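Local coordinates for protein prolyl 4-hydroxylase (Paramecium bursaria Chlorella virus 1, PDB 5C5T) that probably hydroxylates proline residues in collagen-like sequences, as a metal-dependent dioxygenase that binds 2-oxoglutarate as co-substrate, at residues G31-K36 with N110-C115; D42-D47 with L157-K162; G141-D146 with R199-E204. All coordinates share one frame; numbering follows the deposited sequence.

How the contacts relate
From the N terminus the chain opens contact 1 at 31-36 and contact 2 at 42-47, on either side of strand 38-41. Contact 1 closes first, at 110-115, joining the N-terminal loop to the loop after helix 96-109. Contact 3 then opens at 141-146, contact 2 closes on strand 153-160 and its corner, and contact 3 closes at 199-204. Contact 2 therefore crosses both of the others, whereas contacts 1 and 3 follow one another in series. Contact 2 lies deep, its loop packed on the large sheet; contact 3 joins two surface loops. Contacts 1 and 3 also touch, where Val32 CA packs against Tyr202 CE1 at 3.8 Å.

Contact 1: G31-K36 with N110-C115; sequences GVCDGK and NSKKHC. With MN (manganese (II) ion), chain E.
Asp34 OD2 and His114 NE2, one from each loop, grip a manganese ion from two sides of the gap. Asp34 OD2 lies 2.2 Å from the manganese and His114 NE2 2.0 Å; Asp34 OD1 binds more loosely, at 2.6 Å, and two waters are also bound to the ion. One of them, water 2, donates a hydrogen bond of 2.7 Å to Ser111 O, so a backbone carbonyl holds a metal-bound water from the second shell. The carboxylate and ring planes are turned 39° apart, and Asp34 OD1 comes to the ring edge, 3.3 Å from His114 CE1. Asp34 OD1 and His114 NE2 have no hydrogen to share; both turn to the metal, which joins the groups.

Beside this site the loops are joined covalently. Cys33 SG and Cys115 SG form a disulfide 2.1 Å long with a right-handed twist (chi3 75°). With its SG swung opposite the backbone N (chi1 -173°), Cys33 reaches straight across the gap, while Cys115 SG lies over one face of the His114 ring, displaced toward its rim. A disulfide next to a metal bridge is a double cross-link between two irregular loops, set apart from the zinc site formed by His138, Asp140 and His207. Tight turns shape both loops: Gly35, whose positive phi suits glycine, lies in one, and Cys115 N bonds back to Lys112 O in the other.

Lys112 is long enough to span the rest of the gap. Its chain bends at chi2 and CD passes beside Cys33 SG. Lys112 NZ forms a salt bridge with Glu39 of strand 38-41 and donates to water 1 at 3.2 Å; that water donates to Cys33 O at 2.9 Å.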
loop_
_atom_site.group_PDB
_atom_site.type_symbol
_atom_site.label_atom_id
_atom_site.label_comp_id
_atom_site.label_asym_id
_atom_site.label_seq_id
_atom_site.Cartn_x
_atom_site.Cartn_y
_atom_site.Cartn_z
ATOM N N GLY A 31 2.726 -20.981 -6.873
ATOM C CA GLY A 31 3.074 -19.675 -7.418
ATOM C C GLY A 31 2.090 -18.591 -7.040
ATOM O O GLY A 31 0.973 -18.864 -6.578
ATOM N N VAL A 32 2.484 -17.339 -7.258
ATOM C CA VAL A 32 1.614 -16.219 -6.940
ATOM C C VAL A 32 0.310 -16.291 -7.759
ATOM O O VAL A 32 0.278 -16.812 -8.891
ATOM C CB VAL A 32 2.374 -14.856 -7.127
ATOM C CG1 VAL A 32 2.664 -14.484 -8.610
ATOM C CG2 VAL A 32 1.665 -13.745 -6.447
ATOM N N CYS A 33 -0.760 -15.757 -7.174
ATOM C CA CYS A 33 -2.094 -15.762 -7.796
ATOM C C CYS A 33 -2.126 -15.295 -9.261
ATOM O O CYS A 33 -1.875 -14.127 -9.529
ATOM C CB CYS A 33 -3.026 -14.882 -6.982
ATOM S SG CYS A 33 -4.739 -14.986 -7.533
ATOM N N ASP A 34 -2.420 -16.218 -10.187
ATOM C CA ASP A 34 -2.417 -15.949 -11.640
ATOM C C ASP A 34 -1.133 -15.330 -12.220
ATOM O O ASP A 34 -1.144 -14.739 -13.303
ATOM C CB ASP A 34 -3.572 -15.036 -11.981
ATOM C CG ASP A 34 -4.901 -15.637 -11.626
ATOM O OD1 ASP A 34 -5.016 -16.870 -11.685
ATOM O OD2 ASP A 34 -5.788 -14.834 -11.296
ATOM N N GLY A 35 -0.020 -15.512 -11.527
ATOM C CA GLY A 35 1.250 -14.898 -11.906
ATOM C C GLY A 35 1.343 -13.379 -11.810
ATOM O O GLY A 35 2.335 -12.787 -12.239
ATOM N N LYS A 36 0.338 -12.747 -11.215
ATOM C CA LYS A 36 0.261 -11.303 -11.165
ATOM C C LYS A 36 0.772 -10.767 -9.822
ATOM O O LYS A 36 0.022 -10.587 -8.857
ATOM C CB LYS A 36 -1.181 -10.851 -11.420
ATOM C CG LYS A 36 -1.758 -11.278 -12.802
ATOM C CD LYS A 36 -3.171 -10.810 -12.981
ATOM C CE LYS A 36 -3.772 -11.167 -14.346
ATOM N NZ LYS A 36 -5.222 -10.745 -14.426
ATOM N N ASN A 110 -12.562 -10.435 -4.168
ATOM C CA ASN A 110 -13.601 -11.397 -4.526
ATOM C C ASN A 110 -13.392 -12.044 -5.911
ATOM O O ASN A 110 -13.937 -13.122 -6.175
ATOM C CB ASN A 110 -14.993 -10.748 -4.468
ATOM C CG ASN A 110 -15.509 -10.546 -3.020
ATOM O OD1 ASN A 110 -14.999 -11.168 -2.066
ATOM N ND2 ASN A 110 -16.522 -9.669 -2.857
ATOM N N SER A 111 -12.587 -11.423 -6.766
ATOM C CA SER A 111 -12.180 -12.018 -8.050
ATOM C C SER A 111 -11.012 -12.998 -7.898
ATOM O O SER A 111 -10.554 -13.587 -8.872
ATOM C CB SER A 111 -11.806 -10.908 -9.039
ATOM O OG SER A 111 -10.550 -10.282 -8.718
ATOM N N LYS A 112 -10.527 -13.170 -6.675
ATOM C CA LYS A 112 -9.342 -13.966 -6.411
ATOM C C LYS A 112 -9.662 -15.053 -5.418
ATOM O O LYS A 112 -8.810 -15.473 -4.651
ATOM C CB LYS A 112 -8.211 -13.096 -5.843
ATOM C CG LYS A 112 -7.988 -11.779 -6.521
ATOM C CD LYS A 112 -7.311 -11.961 -7.863
ATOM C CE LYS A 112 -6.770 -10.609 -8.407
ATOM N NZ LYS A 112 -6.130 -10.820 -9.735
ATOM N N LYS A 113 -10.906 -15.518 -5.417
ATOM C CA LYS A 113 -11.296 -16.495 -4.395
ATOM C C LYS A 113 -10.488 -17.785 -4.509
ATOM O O LYS A 113 -10.319 -18.508 -3.522
ATOM C CB LYS A 113 -12.801 -16.824 -4.436
ATOM C CG LYS A 113 -13.590 -16.333 -5.612
ATOM C CD LYS A 113 -13.534 -17.312 -6.746
ATOM C CE LYS A 113 -13.232 -16.634 -8.054
ATOM N NZ LYS A 113 -11.801 -16.898 -8.376
ATOM N N HIS A 114 -9.955 -18.093 -5.682
ATOM C CA HIS A 114 -9.189 -19.332 -5.789
ATOM C C HIS A 114 -7.754 -19.178 -5.242
ATOM O O HIS A 114 -7.014 -20.158 -5.133
ATOM C CB HIS A 114 -9.168 -19.827 -7.232
ATOM C CG HIS A 114 -8.293 -19.032 -8.145
ATOM N ND1 HIS A 114 -6.988 -19.388 -8.415
ATOM C CD2 HIS A 114 -8.538 -17.917 -8.868
ATOM C CE1 HIS A 114 -6.470 -18.529 -9.275
ATOM N NE2 HIS A 114 -7.386 -17.623 -9.560
ATOM N N CYS A 115 -7.392 -17.957 -4.859
ATOM C CA CYS A 115 -6.092 -17.661 -4.297
ATOM C C CYS A 115 -6.136 -17.306 -2.812
ATOM O O CYS A 115 -5.156 -17.511 -2.084
ATOM C CB CYS A 115 -5.475 -16.505 -5.052
ATOM S SG CYS A 115 -5.295 -16.838 -6.829
HETATM MN MN MN E . -7.454 -16.251 -11.021
HETATM O O HOH W 1 -3.321 -11.844 -8.517
HETATM O O HOH W 2 -8.370 -14.657 -10.105
HETATM O O HOH W 3 -9.701 -16.343 -11.641
#

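Contact 2: D42-D47 with L157-K162; sequences DGFLSD and LMVYLK. With AKG (2-oxoglutaric acid), chain C.
Phe44 and Leu157 approach each other from opposite directions, and the far end of the ring (CE1, CZ, CE2) meets the forked end of the leucine, the methyl CD2 coming in obliquely. Phe44 CE2 lies 3.8 Å from Leu157 CD2, while Phe44 CZ is 3.9 Å from Leu157 CD1, so both methyls rest against the same end of the ring. With CG placed opposite the backbone N (chi1 -173°), the phenyl is carried out from its loop toward the strand. Val159 crosses it at about a right angle, its CG2 approaching Phe44 CD2 obliquely to 3.9 Å.

The second branch of Val159 serves another neighbour. Val159 CG1 lies 4.0 Å from Leu45 CD1, again with the two side chains nearly perpendicular, and a branched valine can thus fill the angle between Phe44 and Leu45. Leu45 CD1 also reaches Leu161 CD2, at 4.1 Å. Strand 153-160 belongs to the large sheet of the double-stranded beta-helix characteristic of 2-oxoglutarate oxygenases. Leu157 and Val159 face the 42-47 loop, while Met158 and Tyr160 point to the other side of the strand, where Met158 SD packs 3.9 Å from C4 of the 2-oxoglutarate. The strand thus divides an apolar layer from the co-substrate pocket. At its end Leu161 and Lys162 form a classic beta bulge opposite Ile218.

Helix 96-109 packs against the same cluster: Lys104 makes a cation-pi interaction with Phe44 and bonds its carbonyl, while Val97 and Ile101 touch Leu45. One residue further on, Ser46 is the N-cap of helix 47-59, whose Leu53 and Ile54 touch Leu161.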
loop_
_atom_site.group_PDB
_atom_site.type_symbol
_atom_site.label_atom_id
_atom_site.label_comp_id
_atom_site.label_asym_id
_atom_site.label_seq_id
_atom_site.Cartn_x
_atom_site.Cartn_y
_atom_site.Cartn_z
ATOM N N ASP A 42 -6.008 2.596 -12.232
ATOM C CA ASP A 42 -6.231 4.046 -12.266
ATOM C C ASP A 42 -7.667 4.396 -11.827
ATOM O O ASP A 42 -8.581 3.635 -12.088
ATOM C CB ASP A 42 -5.963 4.579 -13.657
ATOM C CG ASP A 42 -4.505 4.567 -14.000
ATOM O OD1 ASP A 42 -3.647 4.876 -13.135
ATOM O OD2 ASP A 42 -4.208 4.254 -15.163
ATOM N N GLY A 43 -7.838 5.550 -11.193
ATOM C CA GLY A 43 -9.128 6.013 -10.734
ATOM C C GLY A 43 -9.801 5.182 -9.674
ATOM O O GLY A 43 -11.026 5.203 -9.540
ATOM N N PHE A 44 -8.990 4.472 -8.886
ATOM C CA PHE A 44 -9.503 3.698 -7.764
ATOM C C PHE A 44 -10.276 4.612 -6.808
ATOM O O PHE A 44 -11.349 4.223 -6.361
ATOM C CB PHE A 44 -8.350 2.998 -7.048
ATOM C CG PHE A 44 -8.762 2.035 -5.973
ATOM C CD1 PHE A 44 -9.185 0.737 -6.302
ATOM C CD2 PHE A 44 -8.767 2.403 -4.634
ATOM C CE1 PHE A 44 -9.548 -0.167 -5.292
ATOM C CE2 PHE A 44 -9.144 1.519 -3.640
ATOM C CZ PHE A 44 -9.548 0.232 -3.967
ATOM N N LEU A 45 -9.721 5.788 -6.492
ATOM C CA LEU A 45 -10.493 6.869 -5.828
ATOM C C LEU A 45 -10.628 8.044 -6.734
ATOM O O LEU A 45 -9.711 8.298 -7.514
ATOM C CB LEU A 45 -9.825 7.344 -4.533
ATOM C CG LEU A 45 -9.770 6.367 -3.354
ATOM C CD1 LEU A 45 -9.075 7.000 -2.137
ATOM C CD2 LEU A 45 -11.173 5.831 -2.990
ATOM N N SER A 46 -11.719 8.818 -6.613
ATOM C CA SER A 46 -11.757 10.092 -7.330
ATOM C C SER A 46 -10.786 11.112 -6.736
ATOM O O SER A 46 -10.321 10.980 -5.592
ATOM C CB SER A 46 -13.144 10.683 -7.329
ATOM O OG SER A 46 -13.436 11.222 -6.042
ATOM N N ASP A 47 -10.494 12.136 -7.509
ATOM C CA ASP A 47 -9.624 13.206 -7.034
ATOM C C ASP A 47 -10.222 13.872 -5.767
ATOM O O ASP A 47 -9.502 14.126 -4.801
ATOM C CB ASP A 47 -9.383 14.268 -8.113
ATOM C CG ASP A 47 -8.407 13.817 -9.217
ATOM O OD1 ASP A 47 -7.990 12.644 -9.261
ATOM O OD2 ASP A 47 -8.034 14.665 -10.059
ATOM N N LEU A 157 -2.858 -3.090 -0.586
ATOM C CA LEU A 157 -3.508 -2.203 -1.540
ATOM C C LEU A 157 -3.129 -0.782 -1.102
ATOM O O LEU A 157 -3.475 -0.327 -0.033
ATOM C CB LEU A 157 -5.001 -2.454 -1.619
ATOM C CG LEU A 157 -5.618 -1.717 -2.818
ATOM C CD1 LEU A 157 -6.736 -2.467 -3.545
ATOM C CD2 LEU A 157 -6.066 -0.352 -2.350
ATOM N N MET A 158 -2.370 -0.114 -1.950
ATOM C CA MET A 158 -1.858 1.218 -1.642
ATOM C C MET A 158 -2.462 2.207 -2.662
ATOM O O MET A 158 -2.445 1.972 -3.895
ATOM C CB MET A 158 -0.332 1.285 -1.700
ATOM C CG MET A 158 0.244 2.668 -1.397
ATOM S SD MET A 158 2.025 2.818 -1.659
ATOM C CE MET A 158 2.164 2.332 -3.360
ATOM N N VAL A 159 -3.014 3.309 -2.146
ATOM C CA VAL A 159 -3.583 4.359 -3.004
ATOM C C VAL A 159 -2.739 5.599 -2.941
ATOM O O VAL A 159 -2.406 6.056 -1.842
ATOM C CB VAL A 159 -5.033 4.727 -2.593
ATOM C CG1 VAL A 159 -5.656 5.613 -3.668
ATOM C CG2 VAL A 159 -5.843 3.547 -2.338
ATOM N N TYR A 160 -2.369 6.159 -4.100
ATOM C CA TYR A 160 -1.699 7.488 -4.125
ATOM C C TYR A 160 -2.747 8.575 -3.944
ATOM O O TYR A 160 -3.655 8.704 -4.781
ATOM C CB TYR A 160 -0.937 7.724 -5.447
ATOM C CG TYR A 160 0.140 6.685 -5.752
ATOM C CD1 TYR A 160 1.268 6.609 -5.006
ATOM C CD2 TYR A 160 -0.022 5.787 -6.797
ATOM C CE1 TYR A 160 2.257 5.643 -5.274
ATOM C CE2 TYR A 160 0.941 4.811 -7.066
ATOM C CZ TYR A 160 2.078 4.757 -6.294
ATOM O OH TYR A 160 3.052 3.807 -6.589
ATOM N N LEU A 161 -2.666 9.310 -2.835
ATOM C CA LEU A 161 -3.599 10.411 -2.600
ATOM C C LEU A 161 -3.077 11.710 -3.181
ATOM O O LEU A 161 -3.879 12.544 -3.596
ATOM C CB LEU A 161 -3.868 10.594 -1.110
ATOM C CG LEU A 161 -4.346 9.337 -0.367
ATOM C CD1 LEU A 161 -4.764 9.732 1.057
ATOM C CD2 LEU A 161 -5.461 8.609 -1.020
ATOM N N LYS A 162 -1.762 11.884 -3.174
ATOM C CA LYS A 162 -1.120 13.062 -3.725
ATOM C C LYS A 162 0.246 12.676 -4.306
ATOM O O LYS A 162 1.049 11.972 -3.659
ATOM C CB LYS A 162 -0.962 14.154 -2.668
ATOM C CG LYS A 162 -0.390 15.476 -3.249
ATOM C CD LYS A 162 -0.538 16.653 -2.271
ATOM C CE LYS A 162 -0.173 17.972 -2.966
ATOM N NZ LYS A 162 -0.506 19.140 -2.104
HETATM C C1 AKG C . 4.856 1.057 2.746
HETATM O O1 AKG C . 4.306 2.003 3.390
HETATM O O2 AKG C . 4.961 -0.069 3.301
HETATM C C2 AKG C . 5.473 1.323 1.401
HETATM O O5 AKG C . 6.228 0.499 0.962
HETATM C C3 AKG C . 5.142 2.620 0.645
HETATM C C4 AKG C . 5.766 2.656 -0.726
HETATM C C5 AKG C . 5.776 4.042 -1.316
HETATM O O3 AKG C . 5.755 5.054 -0.562
HETATM O O4 AKG C . 5.784 4.171 -2.578
#

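Contact 3: G141-D146 with R199-E204; sequences GDDCDD and RKLYKE
Leu201 is the tightly packed heart of this contact, its branched end pressed on the backbone of Gly141, Asp142 and Asp143. Leu201 CD2 comes within 3.7 Å of Gly141 C, a close approach made easy because glycine has no side chain to intervene. Leu201 CG lies 3.6 Å from Asp142 O, and Leu201 CD1 sits 3.6 Å from Asp143 CA. Nearby, Cys144 SG approaches Arg199 O to 3.5 Å; this sulfur is held in a disulfide with Cys148.

Toward solvent the fit gives way to charges and water. Lys200, extended beyond CG, runs alongside Asp145 and points the same way, closing a salt bridge of 2.9 Å from NZ to Asp145 OD1, although the hydrogen bond within it is weak. Lys203 crosses Asp143 at about a right angle: Lys203 CE touches Asp143 OD1 at 3.6 Å, but Lys203 NZ stays 4.2 Å from that oxygen, opposite charges near each other yet beyond a salt bridge. Water 4 stitches the loops together, donating to Asp143 OD1 at 2.7 Å and accepting from the backbone N of Cys144 and of Leu201.

Gln152 binds both loops through Asp142 O and Arg199 O. Residues 141-146 lie in the loop between strand 134-138, whose His138 binds the zinc, and strand 153-160; residues 199-204 lie in the loop between strand 188-192 and strand 207-209, where His207 is another zinc ligand.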
loop_
_atom_site.group_PDB
_atom_site.type_symbol
_atom_site.label_atom_id
_atom_site.label_comp_id
_atom_site.label_asym_id
_atom_site.label_seq_id
_atom_site.Cartn_x
_atom_site.Cartn_y
_atom_site.Cartn_z
ATOM N N GLY A 141 5.786 -7.952 5.033
ATOM C CA GLY A 141 5.531 -8.991 6.007
ATOM C C GLY A 141 6.818 -9.444 6.654
ATOM O O GLY A 141 7.910 -8.973 6.332
ATOM N N ASP A 142 6.669 -10.410 7.555
ATOM C CA ASP A 142 7.743 -11.034 8.287
ATOM C C ASP A 142 8.466 -12.137 7.496
ATOM O O ASP A 142 7.848 -13.123 7.049
ATOM C CB ASP A 142 7.158 -11.609 9.575
ATOM C CG ASP A 142 7.227 -10.651 10.735
ATOM O OD1 ASP A 142 6.945 -9.442 10.560
ATOM O OD2 ASP A 142 7.574 -11.141 11.836
ATOM N N ASP A 143 9.781 -12.008 7.309
ATOM C CA ASP A 143 10.509 -13.072 6.638
ATOM C C ASP A 143 10.611 -14.319 7.532
ATOM O O ASP A 143 11.209 -14.299 8.608
ATOM C CB ASP A 143 11.910 -12.604 6.202
ATOM C CG ASP A 143 12.592 -13.569 5.240
ATOM O OD1 ASP A 143 11.956 -14.530 4.755
ATOM O OD2 ASP A 143 13.790 -13.356 4.947
ATOM N N CYS A 144 10.003 -15.396 7.071
ATOM C CA CYS A 144 9.788 -16.578 7.903
ATOM C C CYS A 144 9.847 -17.857 7.074
ATOM O O CYS A 144 9.670 -17.850 5.856
ATOM C CB CYS A 144 8.441 -16.509 8.623
ATOM S SG CYS A 144 7.024 -16.410 7.451
ATOM N N ASP A 145 10.109 -18.970 7.749
ATOM C CA ASP A 145 10.100 -20.267 7.106
ATOM C C ASP A 145 9.264 -21.223 7.956
ATOM O O ASP A 145 8.167 -21.638 7.571
ATOM C CB ASP A 145 11.522 -20.786 6.920
ATOM C CG ASP A 145 11.566 -22.130 6.216
ATOM O OD1 ASP A 145 10.589 -22.495 5.531
ATOM O OD2 ASP A 145 12.592 -22.829 6.338
ATOM N N ASP A 146 9.762 -21.563 9.135
ATOM C CA ASP A 146 9.071 -22.557 9.930
ATOM C C ASP A 146 8.242 -21.983 11.072
ATOM O O ASP A 146 7.576 -22.728 11.793
ATOM C CB ASP A 146 10.085 -23.542 10.458
ATOM C CG ASP A 146 10.561 -24.484 9.381
ATOM O OD1 ASP A 146 9.687 -25.102 8.718
ATOM O OD2 ASP A 146 11.795 -24.585 9.183
ATOM N N ARG A 199 1.967 -18.784 4.383
ATOM C CA ARG A 199 2.341 -17.455 4.907
ATOM C C ARG A 199 3.847 -17.082 4.748
ATOM O O ARG A 199 4.298 -16.109 5.338
ATOM C CB ARG A 199 1.871 -17.341 6.368
ATOM C CG ARG A 199 0.359 -17.614 6.503
ATOM C CD ARG A 199 -0.153 -17.492 7.942
ATOM N NE ARG A 199 0.763 -18.098 8.921
ATOM C CZ ARG A 199 0.816 -19.396 9.201
ATOM N NH1 ARG A 199 0.009 -20.243 8.568
ATOM N NH2 ARG A 199 1.680 -19.846 10.107
ATOM N N LYS A 200 4.576 -17.781 3.886
ATOM C CA LYS A 200 5.934 -17.378 3.515
ATOM C C LYS A 200 5.901 -16.199 2.536
ATOM O O LYS A 200 5.024 -16.141 1.694
ATOM C CB LYS A 200 6.727 -18.524 2.885
ATOM C CG LYS A 200 7.011 -19.661 3.872
ATOM C CD LYS A 200 7.845 -20.727 3.213
ATOM C CE LYS A 200 8.027 -21.910 4.127
ATOM N NZ LYS A 200 8.692 -23.048 3.444
ATOM N N LEU A 201 6.881 -15.304 2.615
ATOM C CA LEU A 201 6.935 -14.151 1.730
ATOM C C LEU A 201 7.146 -14.505 0.244
ATOM O O LEU A 201 7.909 -15.433 -0.097
ATOM C CB LEU A 201 8.085 -13.226 2.127
ATOM C CG LEU A 201 8.021 -12.525 3.486
ATOM C CD1 LEU A 201 9.294 -11.640 3.603
ATOM C CD2 LEU A 201 6.798 -11.721 3.679
ATOM N N TYR A 202 6.521 -13.722 -0.622
ATOM C CA TYR A 202 6.972 -13.625 -2.022
ATOM C C TYR A 202 8.102 -12.604 -2.023
ATOM O O TYR A 202 7.814 -11.409 -1.973
ATOM C CB TYR A 202 5.841 -13.163 -2.956
ATOM C CG TYR A 202 4.649 -14.080 -3.011
ATOM C CD1 TYR A 202 4.724 -15.295 -3.678
ATOM C CD2 TYR A 202 3.445 -13.728 -2.420
ATOM C CE1 TYR A 202 3.625 -16.137 -3.732
ATOM C CE2 TYR A 202 2.358 -14.546 -2.483
ATOM C CZ TYR A 202 2.438 -15.754 -3.139
ATOM O OH TYR A 202 1.308 -16.585 -3.168
ATOM N N LYS A 203 9.365 -13.018 -2.065
ATOM C CA LYS A 203 10.432 -12.028 -2.049
ATOM C C LYS A 203 10.528 -11.232 -3.373
ATOM O O LYS A 203 11.186 -10.183 -3.414
ATOM C CB LYS A 203 11.768 -12.685 -1.702
ATOM C CG LYS A 203 11.815 -13.109 -0.231
ATOM C CD LYS A 203 13.113 -13.776 0.076
ATOM C CE LYS A 203 13.020 -14.685 1.295
ATOM N NZ LYS A 203 14.234 -15.574 1.381
ATOM N N GLU A 204 9.806 -11.674 -4.405
ATOM C CA GLU A 204 9.654 -10.876 -5.636
ATOM C C GLU A 204 9.072 -9.460 -5.440
ATOM O O GLU A 204 9.218 -8.606 -6.283
ATOM C CB GLU A 204 8.771 -11.627 -6.634
ATOM C CG GLU A 204 9.394 -12.932 -7.143
ATOM C CD GLU A 204 9.122 -14.150 -6.272
ATOM O OE1 GLU A 204 8.565 -14.040 -5.155
ATOM O OE2 GLU A 204 9.523 -15.249 -6.720
HETATM O O HOH W 4 9.659 -15.777 4.031
#